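Cg3027-pa (Drosophila melanogaster, PDB 2VHH) probably catalyses the hydrolysis of N-carbamoyl-beta-alanine to beta-alanine, ammonia and carbon dioxide, acting as a beta-alanine synthase of the carbon-nitrogen hydrolase superfamily. Local coordinates at residues Met124-Cys129 / Phe206-Tyr211; Ala259-Leu264 / Lys309-Phe314; Phe60-Glu65 / Leu345-Gln350. One frame throughout, in Å; residues are numbered along the deposited sequence.

Contact 1 of 3, residues Met124-Cys129 / Phe206-Tyr211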
ATOM      1  N   MET C 124      -3.889 -49.965   3.578  1.00 32.79           N
ATOM      2  CA  MET C 124      -2.909 -50.530   2.643  1.00 33.38           C
ATOM      3  C   MET C 124      -1.498 -50.633   3.234  1.00 34.00           C
ATOM      4  O   MET C 124      -1.189 -49.976   4.227  1.00 33.62           O
ATOM      5  CB  MET C 124      -2.862 -49.673   1.368  1.00 33.21           C
ATOM      6  CG  MET C 124      -2.422 -48.207   1.583  1.00 33.71           C
ATOM      7  SD  MET C 124      -2.519 -47.140   0.118  1.00 33.19           S
ATOM      8  CE  MET C 124      -1.256 -47.865  -0.927  1.00 33.22           C
ATOM      9  N   PRO C 125      -0.637 -51.470   2.627  1.00 34.88           N
ATOM     10  CA  PRO C 125       0.797 -51.310   2.890  1.00 35.71           C
ATOM     11  C   PRO C 125       1.278 -49.984   2.309  1.00 36.47           C
ATOM     12  O   PRO C 125       0.730 -49.521   1.310  1.00 36.45           O
ATOM     13  CB  PRO C 125       1.434 -52.471   2.119  1.00 35.76           C
ATOM     14  CG  PRO C 125       0.409 -52.853   1.066  1.00 35.45           C
ATOM     15  CD  PRO C 125      -0.920 -52.596   1.716  1.00 34.82           C
ATOM     16  N   PHE C 126       2.285 -49.379   2.930  1.00 37.50           N
ATOM     17  CA  PHE C 126       2.761 -48.067   2.508  1.00 38.66           C
ATOM     18  C   PHE C 126       3.667 -48.217   1.290  1.00 39.44           C
ATOM     19  O   PHE C 126       4.885 -48.047   1.379  1.00 39.70           O
ATOM     20  CB  PHE C 126       3.484 -47.370   3.669  1.00 38.62           C
ATOM     21  CG  PHE C 126       3.406 -45.857   3.631  1.00 38.87           C
ATOM     22  CD1 PHE C 126       2.220 -45.196   3.959  1.00 38.48           C
ATOM     23  CD2 PHE C 126       4.528 -45.095   3.292  1.00 38.89           C
ATOM     24  CE1 PHE C 126       2.152 -43.808   3.933  1.00 38.88           C
ATOM     25  CE2 PHE C 126       4.473 -43.705   3.268  1.00 38.57           C
ATOM     26  CZ  PHE C 126       3.282 -43.058   3.590  1.00 38.87           C
ATOM     27  N   ALA C 127       3.058 -48.524   0.149  1.00 40.03           N
ATOM     28  CA  ALA C 127       3.778 -48.971  -1.051  1.00 40.66           C
ATOM     29  C   ALA C 127       4.458 -47.866  -1.854  1.00 41.18           C
ATOM     30  O   ALA C 127       4.994 -48.121  -2.934  1.00 41.34           O
ATOM     31  CB  ALA C 127       2.841 -49.762  -1.949  1.00 40.59           C
ATOM     32  N   PHE C 128       4.450 -46.649  -1.322  1.00 41.83           N
ATOM     33  CA  PHE C 128       4.966 -45.483  -2.036  1.00 42.44           C
ATOM     34  C   PHE C 128       6.491 -45.466  -2.142  1.00 42.90           C
ATOM     35  O   PHE C 128       7.059 -44.646  -2.866  1.00 43.04           O
ATOM     36  CB  PHE C 128       4.440 -44.192  -1.404  1.00 42.27           C
ATOM     37  CG  PHE C 128       2.978 -44.239  -1.078  1.00 42.55           C
ATOM     38  CD1 PHE C 128       2.025 -44.110  -2.079  1.00 42.99           C
ATOM     39  CD2 PHE C 128       2.550 -44.432   0.224  1.00 42.88           C
ATOM     40  CE1 PHE C 128       0.656 -44.164  -1.784  1.00 43.20           C
ATOM     41  CE2 PHE C 128       1.187 -44.487   0.526  1.00 43.18           C
ATOM     42  CZ  PHE C 128       0.239 -44.353  -0.481  1.00 42.67           C
ATOM     43  N   CYS C 129       7.144 -46.385  -1.433  1.00 43.35           N
ATOM     44  CA  CYS C 129       8.595 -46.547  -1.498  1.00 43.73           C
ATOM     45  C   CYS C 129       9.042 -47.245  -2.783  1.00 44.03           C
ATOM     46  O   CYS C 129      10.157 -47.028  -3.260  1.00 44.36           O
ATOM     47  CB  CYS C 129       9.090 -47.328  -0.282  1.00 43.62           C
ATOM     48  SG  CYS C 129       8.409 -48.992  -0.174  1.00 43.05           S
ATOM     49  N   PHE C 206       9.883 -41.929   0.860  1.00 39.94           N
ATOM     50  CA  PHE C 206       8.567 -41.309   0.867  1.00 40.26           C
ATOM     51  C   PHE C 206       8.327 -40.548  -0.433  1.00 40.38           C
ATOM     52  O   PHE C 206       8.272 -39.315  -0.466  1.00 40.56           O
ATOM     53  CB  PHE C 206       8.413 -40.434   2.111  1.00 40.14           C
ATOM     54  CG  PHE C 206       8.469 -41.218   3.384  1.00 40.73           C
ATOM     55  CD1 PHE C 206       9.662 -41.805   3.806  1.00 41.27           C
ATOM     56  CD2 PHE C 206       7.329 -41.404   4.146  1.00 40.81           C
ATOM     57  CE1 PHE C 206       9.716 -42.550   4.968  1.00 41.01           C
ATOM     58  CE2 PHE C 206       7.379 -42.144   5.303  1.00 40.62           C
ATOM     59  CZ  PHE C 206       8.576 -42.719   5.718  1.00 40.76           C
ATOM     60  N   ASN C 207       8.195 -41.316  -1.510  1.00 40.39           N
ATOM     61  CA  ASN C 207       7.954 -40.767  -2.836  1.00 40.32           C
ATOM     62  C   ASN C 207       6.462 -40.568  -3.047  1.00 40.43           C
ATOM     63  O   ASN C 207       5.856 -41.155  -3.951  1.00 40.45           O
ATOM     64  CB  ASN C 207       8.534 -41.689  -3.899  1.00 40.11           C
ATOM     65  CG  ASN C 207       9.942 -42.128  -3.581  1.00 39.54           C
ATOM     66  OD1 ASN C 207      10.889 -41.355  -3.695  1.00 38.73           O
ATOM     67  ND2 ASN C 207      10.088 -43.384  -3.187  1.00 40.18           N
ATOM     68  N   GLU C 208       5.874 -39.742  -2.187  1.00 40.26           N
ATOM     69  CA  GLU C 208       4.448 -39.487  -2.214  1.00 40.16           C
ATOM     70  C   GLU C 208       4.089 -38.547  -3.350  1.00 39.87           C
ATOM     71  O   GLU C 208       2.977 -38.610  -3.888  1.00 39.99           O
ATOM     72  CB  GLU C 208       4.003 -38.887  -0.889  1.00 40.17           C
ATOM     73  CG  GLU C 208       4.124 -39.832   0.286  1.00 40.87           C
ATOM     74  CD  GLU C 208       3.308 -39.382   1.474  1.00 42.15           C
ATOM     75  OE1 GLU C 208       3.744 -39.620   2.620  1.00 43.44           O
ATOM     76  OE2 GLU C 208       2.229 -38.777   1.270  1.00 42.12           O
ATOM     77  N   SER C 209       5.029 -37.676  -3.715  1.00 39.34           N
ATOM     78  CA  SER C 209       4.798 -36.710  -4.784  1.00 38.89           C
ATOM     79  C   SER C 209       4.602 -37.427  -6.099  1.00 38.51           C
ATOM     80  O   SER C 209       4.000 -36.887  -7.023  1.00 38.69           O
ATOM     81  CB  SER C 209       5.932 -35.684  -4.877  1.00 38.83           C
ATOM     82  OG  SER C 209       7.163 -36.308  -5.161  1.00 38.70           O
ATOM     83  N   THR C 210       5.106 -38.656  -6.158  1.00 38.01           N
ATOM     84  CA  THR C 210       4.954 -39.520  -7.315  1.00 37.50           C
ATOM     85  C   THR C 210       3.485 -39.891  -7.506  1.00 37.09           C
ATOM     86  O   THR C 210       3.017 -40.001  -8.641  1.00 37.17           O
ATOM     87  CB  THR C 210       5.819 -40.789  -7.167  1.00 37.54           C
ATOM     88  OG1 THR C 210       7.130 -40.423  -6.712  1.00 37.74           O
ATOM     89  CG2 THR C 210       5.929 -41.549  -8.477  1.00 37.10           C
ATOM     90  N   TYR C 211       2.754 -40.034  -6.403  1.00 36.47           N
ATOM     91  CA  TYR C 211       1.388 -40.543  -6.459  1.00 36.09           C
ATOM     92  C   TYR C 211       0.284 -39.479  -6.472  1.00 36.09           C
ATOM     93  O   TYR C 211      -0.722 -39.653  -7.170  1.00 36.04           O
ATOM     94  CB  TYR C 211       1.164 -41.560  -5.347  1.00 35.63           C
ATOM     95  CG  TYR C 211       2.013 -42.801  -5.483  1.00 35.24           C
ATOM     96  CD1 TYR C 211       3.354 -42.800  -5.089  1.00 34.61           C
ATOM     97  CD2 TYR C 211       1.475 -43.986  -5.987  1.00 34.76           C
ATOM     98  CE1 TYR C 211       4.134 -43.935  -5.202  1.00 33.91           C
ATOM     99  CE2 TYR C 211       2.253 -45.131  -6.097  1.00 34.34           C
ATOM    100  CZ  TYR C 211       3.580 -45.093  -5.703  1.00 34.11           C
ATOM    101  OH  TYR C 211       4.355 -46.220  -5.816  1.00 34.53           O
TER

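Contact 2 of 3, residues Ala259-Leu264 / Lys309-Phe314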
ATOM      1  N   ALA C 259       2.849 -41.948   8.825  1.00 31.09           N
ATOM      2  CA  ALA C 259       3.616 -43.155   8.596  1.00 32.38           C
ATOM      3  C   ALA C 259       5.063 -42.751   8.419  1.00 33.48           C
ATOM      4  O   ALA C 259       5.462 -42.384   7.325  1.00 33.88           O
ATOM      5  CB  ALA C 259       3.113 -43.895   7.372  1.00 32.12           C
ATOM      6  N   THR C 260       5.845 -42.787   9.494  1.00 34.89           N
ATOM      7  CA  THR C 260       7.291 -42.545   9.384  1.00 36.31           C
ATOM      8  C   THR C 260       8.144 -43.671   9.931  1.00 37.33           C
ATOM      9  O   THR C 260       7.828 -44.238  10.984  1.00 37.40           O
ATOM     10  CB  THR C 260       7.772 -41.243  10.076  1.00 36.39           C
ATOM     11  OG1 THR C 260       6.807 -40.801  11.041  1.00 36.15           O
ATOM     12  CG2 THR C 260       8.033 -40.140   9.046  1.00 37.16           C
ATOM     13  N   ILE C 261       9.205 -43.993   9.178  1.00 38.60           N
ATOM     14  CA  ILE C 261      10.406 -44.710   9.671  1.00 39.90           C
ATOM     15  C   ILE C 261      11.427 -43.565   9.792  1.00 40.63           C
ATOM     16  O   ILE C 261      11.378 -42.656   8.976  1.00 40.96           O
ATOM     17  CB  ILE C 261      10.845 -45.855   8.719  1.00 39.76           C
ATOM     18  CG1 ILE C 261      11.685 -45.336   7.549  1.00 40.38           C
ATOM     19  CG2 ILE C 261       9.626 -46.620   8.202  1.00 39.46           C
ATOM     20  CD1 ILE C 261      12.639 -46.389   6.946  1.00 40.61           C
ATOM     21  N   GLY C 262      12.410 -43.551  10.686  1.00 41.44           N
ATOM     22  CA  GLY C 262      13.617 -44.337  10.725  1.00 42.55           C
ATOM     23  C   GLY C 262      14.488 -43.501  11.663  1.00 43.23           C
ATOM     24  O   GLY C 262      13.959 -42.787  12.517  1.00 43.35           O
ATOM     25  N   ARG C 263      15.805 -43.562  11.508  1.00 43.94           N
ATOM     26  CA  ARG C 263      16.724 -43.027  12.528  1.00 44.86           C
ATOM     27  C   ARG C 263      16.689 -41.497  12.677  1.00 44.50           C
ATOM     28  O   ARG C 263      16.770 -40.977  13.793  1.00 44.64           O
ATOM     29  CB  ARG C 263      18.166 -43.511  12.274  1.00 45.49           C
ATOM     30  CG  ARG C 263      18.346 -45.045  12.211  1.00 48.03           C
ATOM     31  CD  ARG C 263      18.117 -45.611  10.774  1.00 51.57           C
ATOM     32  NE  ARG C 263      18.154 -47.081  10.720  1.00 53.46           N
ATOM     33  CZ  ARG C 263      19.269 -47.816  10.762  1.00 54.63           C
ATOM     34  NH1 ARG C 263      20.463 -47.233  10.869  1.00 54.85           N
ATOM     35  NH2 ARG C 263      19.192 -49.144  10.705  1.00 54.63           N
ATOM     36  N   LEU C 264      16.569 -40.802  11.545  1.00 43.97           N
ATOM     37  CA  LEU C 264      16.559 -39.337  11.485  1.00 43.35           C
ATOM     38  C   LEU C 264      15.189 -38.736  11.803  1.00 42.56           C
ATOM     39  O   LEU C 264      15.085 -37.592  12.248  1.00 42.53           O
ATOM     40  CB  LEU C 264      16.993 -38.882  10.087  1.00 43.72           C
ATOM     41  CG  LEU C 264      18.475 -38.804   9.671  1.00 45.01           C
ATOM     42  CD1 LEU C 264      19.357 -40.007  10.120  1.00 45.39           C
ATOM     43  CD2 LEU C 264      18.532 -38.642   8.141  1.00 45.91           C
ATOM     44  N   LYS C 309      14.115 -54.918  -0.285  1.00 45.97           N
ATOM     45  CA  LYS C 309      12.674 -55.183  -0.324  1.00 45.82           C
ATOM     46  C   LYS C 309      11.947 -54.815   0.974  1.00 45.57           C
ATOM     47  O   LYS C 309      10.733 -54.626   0.966  1.00 45.45           O
ATOM     48  CB  LYS C 309      12.410 -56.657  -0.671  1.00 45.78           C
ATOM     49  CG  LYS C 309      12.958 -57.080  -2.020  1.00 46.04           C
ATOM     50  CD  LYS C 309      12.563 -58.500  -2.392  1.00 46.31           C
ATOM     51  CE  LYS C 309      13.123 -58.855  -3.766  1.00 46.78           C
ATOM     52  NZ  LYS C 309      12.734 -60.211  -4.213  1.00 46.73           N
ATOM     53  N   GLU C 310      12.698 -54.724   2.074  1.00 45.31           N
ATOM     54  CA  GLU C 310      12.167 -54.388   3.402  1.00 45.22           C
ATOM     55  C   GLU C 310      12.045 -52.883   3.662  1.00 44.19           C
ATOM     56  O   GLU C 310      13.044 -52.164   3.706  1.00 44.27           O
ATOM     57  CB  GLU C 310      13.053 -54.987   4.492  1.00 45.13           C
ATOM     58  CG  GLU C 310      12.669 -56.379   4.968  1.00 46.52           C
ATOM     59  CD  GLU C 310      13.509 -56.828   6.169  1.00 47.38           C
ATOM     60  OE1 GLU C 310      14.597 -56.239   6.399  1.00 50.31           O
ATOM     61  OE2 GLU C 310      13.094 -57.770   6.887  1.00 50.13           O
ATOM     62  N   PHE C 311      10.815 -52.420   3.856  1.00 43.18           N
ATOM     63  CA  PHE C 311      10.543 -51.032   4.214  1.00 42.09           C
ATOM     64  C   PHE C 311      10.073 -50.956   5.659  1.00 41.34           C
ATOM     65  O   PHE C 311       8.961 -51.388   5.995  1.00 41.00           O
ATOM     66  CB  PHE C 311       9.499 -50.427   3.264  1.00 42.12           C
ATOM     67  CG  PHE C 311       9.216 -48.960   3.491  1.00 41.88           C
ATOM     68  CD1 PHE C 311      10.238 -48.063   3.760  1.00 41.90           C
ATOM     69  CD2 PHE C 311       7.914 -48.474   3.390  1.00 42.38           C
ATOM     70  CE1 PHE C 311       9.958 -46.714   3.958  1.00 42.46           C
ATOM     71  CE2 PHE C 311       7.629 -47.124   3.572  1.00 42.17           C
ATOM     72  CZ  PHE C 311       8.649 -46.243   3.857  1.00 42.21           C
ATOM     73  N   GLY C 312      10.940 -50.406   6.504  1.00 40.38           N
ATOM     74  CA  GLY C 312      10.652 -50.243   7.922  1.00 39.18           C
ATOM     75  C   GLY C 312      11.904 -50.145   8.774  1.00 38.10           C
ATOM     76  O   GLY C 312      13.007 -49.995   8.249  1.00 38.25           O
ATOM     77  N   PRO C 313      11.742 -50.233  10.100  1.00 37.13           N
ATOM     78  CA  PRO C 313      10.452 -50.434  10.761  1.00 36.26           C
ATOM     79  C   PRO C 313       9.715 -49.124  11.096  1.00 35.14           C
ATOM     80  O   PRO C 313      10.357 -48.116  11.414  1.00 35.14           O
ATOM     81  CB  PRO C 313      10.847 -51.179  12.035  1.00 36.42           C
ATOM     82  CG  PRO C 313      12.255 -50.668  12.341  1.00 36.87           C
ATOM     83  CD  PRO C 313      12.858 -50.158  11.061  1.00 36.96           C
ATOM     84  N   PHE C 314       8.383 -49.141  11.003  1.00 33.68           N
ATOM     85  CA  PHE C 314       7.569 -47.999  11.431  1.00 32.27           C
ATOM     86  C   PHE C 314       7.506 -48.024  12.942  1.00 31.51           C
ATOM     87  O   PHE C 314       7.210 -49.067  13.517  1.00 31.76           O
ATOM     88  CB  PHE C 314       6.163 -48.067  10.847  1.00 32.00           C
ATOM     89  CG  PHE C 314       6.109 -47.806   9.375  1.00 31.63           C
ATOM     90  CD1 PHE C 314       6.035 -48.861   8.473  1.00 30.95           C
ATOM     91  CD2 PHE C 314       6.140 -46.511   8.888  1.00 31.17           C
ATOM     92  CE1 PHE C 314       5.991 -48.634   7.115  1.00 29.95           C
ATOM     93  CE2 PHE C 314       6.096 -46.277   7.524  1.00 31.09           C
ATOM     94  CZ  PHE C 314       6.019 -47.345   6.640  1.00 30.73           C
TER

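Contact 3 of 3, residues Phe60-Glu65 / Leu345-Gln350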
ATOM      1  N   PHE C  60      -6.838 -36.196  30.788  1.00 35.81           N
ATOM      2  CA  PHE C  60      -6.538 -34.782  30.899  1.00 36.20           C
ATOM      3  C   PHE C  60      -7.742 -34.089  31.478  1.00 36.73           C
ATOM      4  O   PHE C  60      -8.879 -34.521  31.278  1.00 36.86           O
ATOM      5  CB  PHE C  60      -6.163 -34.178  29.546  1.00 35.78           C
ATOM      6  CG  PHE C  60      -4.804 -34.571  29.084  1.00 35.00           C
ATOM      7  CD1 PHE C  60      -4.643 -35.562  28.137  1.00 34.66           C
ATOM      8  CD2 PHE C  60      -3.681 -33.977  29.628  1.00 34.51           C
ATOM      9  CE1 PHE C  60      -3.381 -35.943  27.725  1.00 35.04           C
ATOM     10  CE2 PHE C  60      -2.412 -34.351  29.218  1.00 34.96           C
ATOM     11  CZ  PHE C  60      -2.260 -35.331  28.266  1.00 35.14           C
ATOM     12  N   THR C  61      -7.484 -33.006  32.195  1.00 37.47           N
ATOM     13  CA  THR C  61      -8.534 -32.316  32.914  1.00 38.14           C
ATOM     14  C   THR C  61      -8.450 -30.787  32.746  1.00 38.43           C
ATOM     15  O   THR C  61      -7.459 -30.258  32.248  1.00 38.57           O
ATOM     16  CB  THR C  61      -8.526 -32.751  34.393  1.00 38.21           C
ATOM     17  OG1 THR C  61      -9.861 -32.699  34.894  1.00 39.24           O
ATOM     18  CG2 THR C  61      -7.569 -31.882  35.256  1.00 38.20           C
ATOM     19  N   ALA C  62      -9.507 -30.090  33.135  1.00 38.83           N
ATOM     20  CA  ALA C  62      -9.514 -28.640  33.109  1.00 39.24           C
ATOM     21  C   ALA C  62     -10.053 -28.119  34.435  1.00 39.63           C
ATOM     22  O   ALA C  62     -10.535 -28.890  35.256  1.00 39.61           O
ATOM     23  CB  ALA C  62     -10.351 -28.139  31.949  1.00 39.17           C
ATOM     24  N   ARG C  63      -9.967 -26.814  34.662  1.00 40.22           N
ATOM     25  CA  ARG C  63     -10.562 -26.274  35.868  1.00 41.17           C
ATOM     26  C   ARG C  63     -12.058 -26.113  35.654  1.00 41.18           C
ATOM     27  O   ARG C  63     -12.532 -26.061  34.521  1.00 41.28           O
ATOM     28  CB  ARG C  63      -9.854 -25.010  36.362  1.00 41.00           C
ATOM     29  CG  ARG C  63     -10.288 -23.700  35.740  1.00 42.47           C
ATOM     30  CD  ARG C  63      -9.242 -22.587  35.950  1.00 43.25           C
ATOM     31  NE  ARG C  63      -8.552 -22.652  37.250  1.00 47.58           N
ATOM     32  CZ  ARG C  63      -7.282 -23.030  37.421  1.00 48.37           C
ATOM     33  NH1 ARG C  63      -6.539 -23.389  36.378  1.00 48.73           N
ATOM     34  NH2 ARG C  63      -6.749 -23.053  38.641  1.00 48.33           N
ATOM     35  N   GLU C  64     -12.809 -26.090  36.745  1.00 41.56           N
ATOM     36  CA  GLU C  64     -14.254 -25.953  36.658  1.00 42.00           C
ATOM     37  C   GLU C  64     -14.628 -24.518  36.297  1.00 41.66           C
ATOM     38  O   GLU C  64     -14.035 -23.565  36.798  1.00 41.66           O
ATOM     39  CB  GLU C  64     -14.912 -26.376  37.969  1.00 41.97           C
ATOM     40  CG  GLU C  64     -16.373 -26.777  37.826  1.00 43.03           C
ATOM     41  CD  GLU C  64     -17.013 -27.150  39.156  1.00 43.85           C
ATOM     42  OE1 GLU C  64     -16.429 -27.965  39.911  1.00 45.77           O
ATOM     43  OE2 GLU C  64     -18.114 -26.631  39.447  1.00 46.24           O
ATOM     44  N   GLU C  65     -15.610 -24.376  35.416  1.00 41.45           N
ATOM     45  CA  GLU C  65     -16.065 -23.063  34.976  1.00 41.33           C
ATOM     46  C   GLU C  65     -17.479 -22.789  35.488  1.00 41.23           C
ATOM     47  O   GLU C  65     -18.231 -23.719  35.761  1.00 41.48           O
ATOM     48  CB  GLU C  65     -15.991 -22.955  33.449  1.00 41.30           C
ATOM     49  CG  GLU C  65     -14.576 -23.064  32.874  1.00 41.00           C
ATOM     50  CD  GLU C  65     -14.501 -22.674  31.408  1.00 41.33           C
ATOM     51  OE1 GLU C  65     -15.526 -22.227  30.854  1.00 41.76           O
ATOM     52  OE2 GLU C  65     -13.416 -22.809  30.802  1.00 41.31           O
ATOM     53  N   LEU C 345     -12.530 -30.540  26.904  1.00 29.02           N
ATOM     54  CA  LEU C 345     -12.245 -29.613  25.824  1.00 29.12           C
ATOM     55  C   LEU C 345     -12.171 -28.159  26.296  1.00 29.30           C
ATOM     56  O   LEU C 345     -11.765 -27.265  25.547  1.00 29.51           O
ATOM     57  CB  LEU C 345     -13.284 -29.761  24.712  1.00 29.20           C
ATOM     58  CG  LEU C 345     -13.142 -30.952  23.758  1.00 29.37           C
ATOM     59  CD1 LEU C 345     -14.485 -31.294  23.109  1.00 29.36           C
ATOM     60  CD2 LEU C 345     -12.076 -30.684  22.693  1.00 29.04           C
ATOM     61  N   ASN C 346     -12.557 -27.929  27.544  1.00 29.30           N
ATOM     62  CA  ASN C 346     -12.540 -26.594  28.111  1.00 29.18           C
ATOM     63  C   ASN C 346     -11.142 -26.095  28.434  1.00 29.02           C
ATOM     64  O   ASN C 346     -10.951 -24.893  28.630  1.00 29.39           O
ATOM     65  CB  ASN C 346     -13.445 -26.516  29.337  1.00 29.29           C
ATOM     66  CG  ASN C 346     -14.902 -26.590  28.970  1.00 30.13           C
ATOM     67  OD1 ASN C 346     -15.253 -26.569  27.788  1.00 30.64           O
ATOM     68  ND2 ASN C 346     -15.768 -26.681  29.977  1.00 31.00           N
ATOM     69  N   LEU C 347     -10.169 -27.000  28.468  1.00 28.47           N
ATOM     70  CA  LEU C 347      -8.792 -26.608  28.739  1.00 28.15           C
ATOM     71  C   LEU C 347      -8.259 -25.640  27.694  1.00 28.38           C
ATOM     72  O   LEU C 347      -7.430 -24.791  28.004  1.00 28.35           O
ATOM     73  CB  LEU C 347      -7.869 -27.823  28.846  1.00 28.11           C
ATOM     74  CG  LEU C 347      -6.466 -27.571  29.420  1.00 27.88           C
ATOM     75  CD1 LEU C 347      -6.529 -27.147  30.894  1.00 27.82           C
ATOM     76  CD2 LEU C 347      -5.569 -28.780  29.247  1.00 27.89           C
ATOM     77  N   CYS C 348      -8.747 -25.761  26.464  1.00 28.72           N
ATOM     78  CA  CYS C 348      -8.268 -24.936  25.362  1.00 28.99           C
ATOM     79  C   CYS C 348      -8.452 -23.452  25.634  1.00 29.07           C
ATOM     80  O   CYS C 348      -7.484 -22.691  25.574  1.00 29.11           O
ATOM     81  CB  CYS C 348      -8.928 -25.343  24.058  1.00 29.10           C
ATOM     82  SG  CYS C 348      -8.636 -27.073  23.692  1.00 30.12           S
ATOM     83  N   ARG C 349      -9.676 -23.040  25.962  1.00 29.01           N
ATOM     84  CA  ARG C 349      -9.921 -21.628  26.239  1.00 28.88           C
ATOM     85  C   ARG C 349      -9.135 -21.177  27.460  1.00 28.92           C
ATOM     86  O   ARG C 349      -8.559 -20.096  27.467  1.00 28.98           O
ATOM     87  CB  ARG C 349     -11.407 -21.344  26.421  1.00 28.69           C
ATOM     88  CG  ARG C 349     -11.692 -19.930  26.843  1.00 28.70           C
ATOM     89  CD  ARG C 349     -13.141 -19.740  27.124  1.00 28.50           C
ATOM     90  NE  ARG C 349     -13.897 -19.813  25.888  1.00 28.64           N
ATOM     91  CZ  ARG C 349     -15.215 -19.729  25.826  1.00 28.77           C
ATOM     92  NH1 ARG C 349     -15.910 -19.565  26.946  1.00 28.90           N
ATOM     93  NH2 ARG C 349     -15.833 -19.811  24.650  1.00 27.91           N
ATOM     94  N   GLN C 350      -9.105 -22.022  28.484  1.00 29.05           N
ATOM     95  CA  GLN C 350      -8.420 -21.696  29.738  1.00 29.18           C
ATOM     96  C   GLN C 350      -6.941 -21.410  29.514  1.00 29.55           C
ATOM     97  O   GLN C 350      -6.386 -20.485  30.106  1.00 29.63           O
ATOM     98  CB  GLN C 350      -8.596 -22.805  30.781  1.00 28.71           C
ATOM     99  CG  GLN C 350      -9.990 -22.893  31.343  1.00 27.87           C
ATOM    100  CD  GLN C 350     -10.232 -24.138  32.169  1.00 27.42           C
ATOM    101  OE1 GLN C 350      -9.305 -24.771  32.668  1.00 27.12           O
ATOM    102  NE2 GLN C 350     -11.495 -24.488  32.328  1.00 27.80           N
TER

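Contact 1 of 3, residues Met124-Cys129 / Phe206-Tyr211
The rings of Phe128 and Tyr211 meet edge-to-face: the Phe128 edge points into one Tyr211 face, CD1 lying over the ring centre and 3.5 Å from Tyr211 CD1, with the planes 82° apart. Tyr211 CG, anti to the carbonyl carbon (chi1 -64°), sets its ring against Phe128. At the rim of the Tyr211 ring, in its plane, lies the carbonyl O of Asn207. Phe126 takes Phe128 CD2 over one of its own faces, while Glu208 OE1 approaches its edge, 3.6 Å from Phe126 CZ, with the carboxylate turned nearly perpendicular to the ring. Phe206 meets the same ring obliquely, Phe126 CE2 to Phe206 CD2 being 3.8 Å. One hydrogen bond joins the segments: Asn207 ND2 donates to a lone pair of Phe128 O at 3.3 Å, a fairly long but straight bond (160°) lying in the plane of both groups. Asn207 OD1 is held by Arg131 of a neighbouring subunit, Tyr211 OH by Glu132 O, Glu208 OE2 by Lys197 and Tyr212. Phe126 and Asn207 each centre an inverse gamma turn, where the loop after strand 115-118 meets strand 206-207. Strands 283-295 and 308-315 lie against the loop, with Ala127 on Phe295 and Phe126 on Phe311 and Phe314.

Contact 2 of 3, residues Ala259-Leu264 / Lys309-Phe314
Ile261 and Phe314 carry this contact through a CH-pi interaction. The methyl CG2 of Ile261 lies over one face of the Phe314 ring, 3.7 Å from its centroid and 18° off the normal, so the methyl carbon sits almost over the ring centre, displaced somewhat toward the rim. The two branches of Ile261 divide the work. With CG1 held between the backbone N and the carbonyl carbon (chi1 82°), CG2 remains for the ring while CG1 carries the terminal methyl toward the start of the strand, where CD1 comes within 4.0 Å of Phe311 CE1.

Further apolar packing is made by Ala259, whose CB lies 3.8 Å from Phe314 CE2 at the side of the ring. The backbone of the loop follows the same ring: Thr260 N lies at its edge, in plane, and Thr260 O is 3.5 Å from Phe314 CD2.

Contacts to strand backbone complete the set. Ile261 CG2 lies 3.8 Å from Gly312 CA and Ile261 CB 3.6 Å from Pro313 O, so the side chain rests along the main chain on both sides of the cis peptide bond between Gly312 and Pro313. No hydrogen bond crosses between the segments; part of the polar anchoring comes from the intervening strand, where Asn288 OD1 accepts from Thr260 N and Gly291 pairs with the backbone of Phe314.

In the fold, residues 259-264 form part of the loop between strand 253-258 and helix 266-280, the opening of a beta-alpha-beta crossover whose second strand is 283-295. The loop reaches past that strand to the outermost strand of the sheet, 308-315. This is one of the two sheets of the alpha-beta-beta-alpha sandwich that marks the carbon-nitrogen hydrolase superfamily.

Contact 3 of 3, residues Phe60-Glu65 / Leu345-Gln350
Thr61 meets the helix through its carbonyl: Thr61 O lies 3.5 Å from Leu347 CD1. Leu347 reaches it because CG is anti to its backbone N (chi1 -167°), which lays the isobutyl group alongside the passing chain. At Ala62 the side chain turns toward the helix. Its CB packs 4.0 Å from Leu347 CB and also lies close to the backbone of Asn346 and Leu347, a small apolar contact where the chain enters the helix, next to the amide oxygen of Gln350.

Arg63 makes its bonds with main-chain atoms. Its N donates to Gln350 OE1 at 2.9 Å, in the carbonyl plane on a lone pair, and its O accepts from Gln350 NE2, also at 2.9 Å, with the donor lifted above the carbonyl plane. Both ends of one amide therefore grip the N and O of one residue, which fixes which way round the amide lies. The CG of Arg63 rests 3.4 Å from Gln350 OE1, while the guanidinium makes a cation-pi contact with Phe134 of another subunit.

Glu65 arrives from the opposite direction to Gln350. Its OE2 accepts from Gln350 NE2 at 3.0 Å through the anti lone pair, in the plane of the amide and nearly straight (169°), so that NE2 makes two bonds across the contact. The same carboxylate oxygen also forms a salt bridge with Arg68, whose charge probably offsets that of Glu65 here.

Strands 54-59 and 337-344 run parallel as neighbours at one side of a mixed sheet. Residues 60-65 leave the first and helix 347-355 follows the second, so a helix side chain ties together two adjacent strand exits of the alpha-beta-beta-alpha sandwich known from nitrilase-like enzymes.

From the N terminus, residues 60-65 come first and await their partner until 345-350, so contact 3 closes a loop that spans most of the chain, joining the chain leaving strand 54-59 to the helix after strand 337-344. Contacts 1 and 2 are nested within it and lie in series: 124-129 meets 206-211 before 259-264 opens toward 309-314. None of the loops cross. In space contacts 1 and 2 adjoin, for Phe126 CE1 lies 3.6 Å from Ala259 CB and Phe311 packs near Cys129 SG, which links the loop after strand 115-118 to the edge of the other sheet. Contact 3 stands on the opposite side of the chain's centre, about 39 Å from contact 1 between centres.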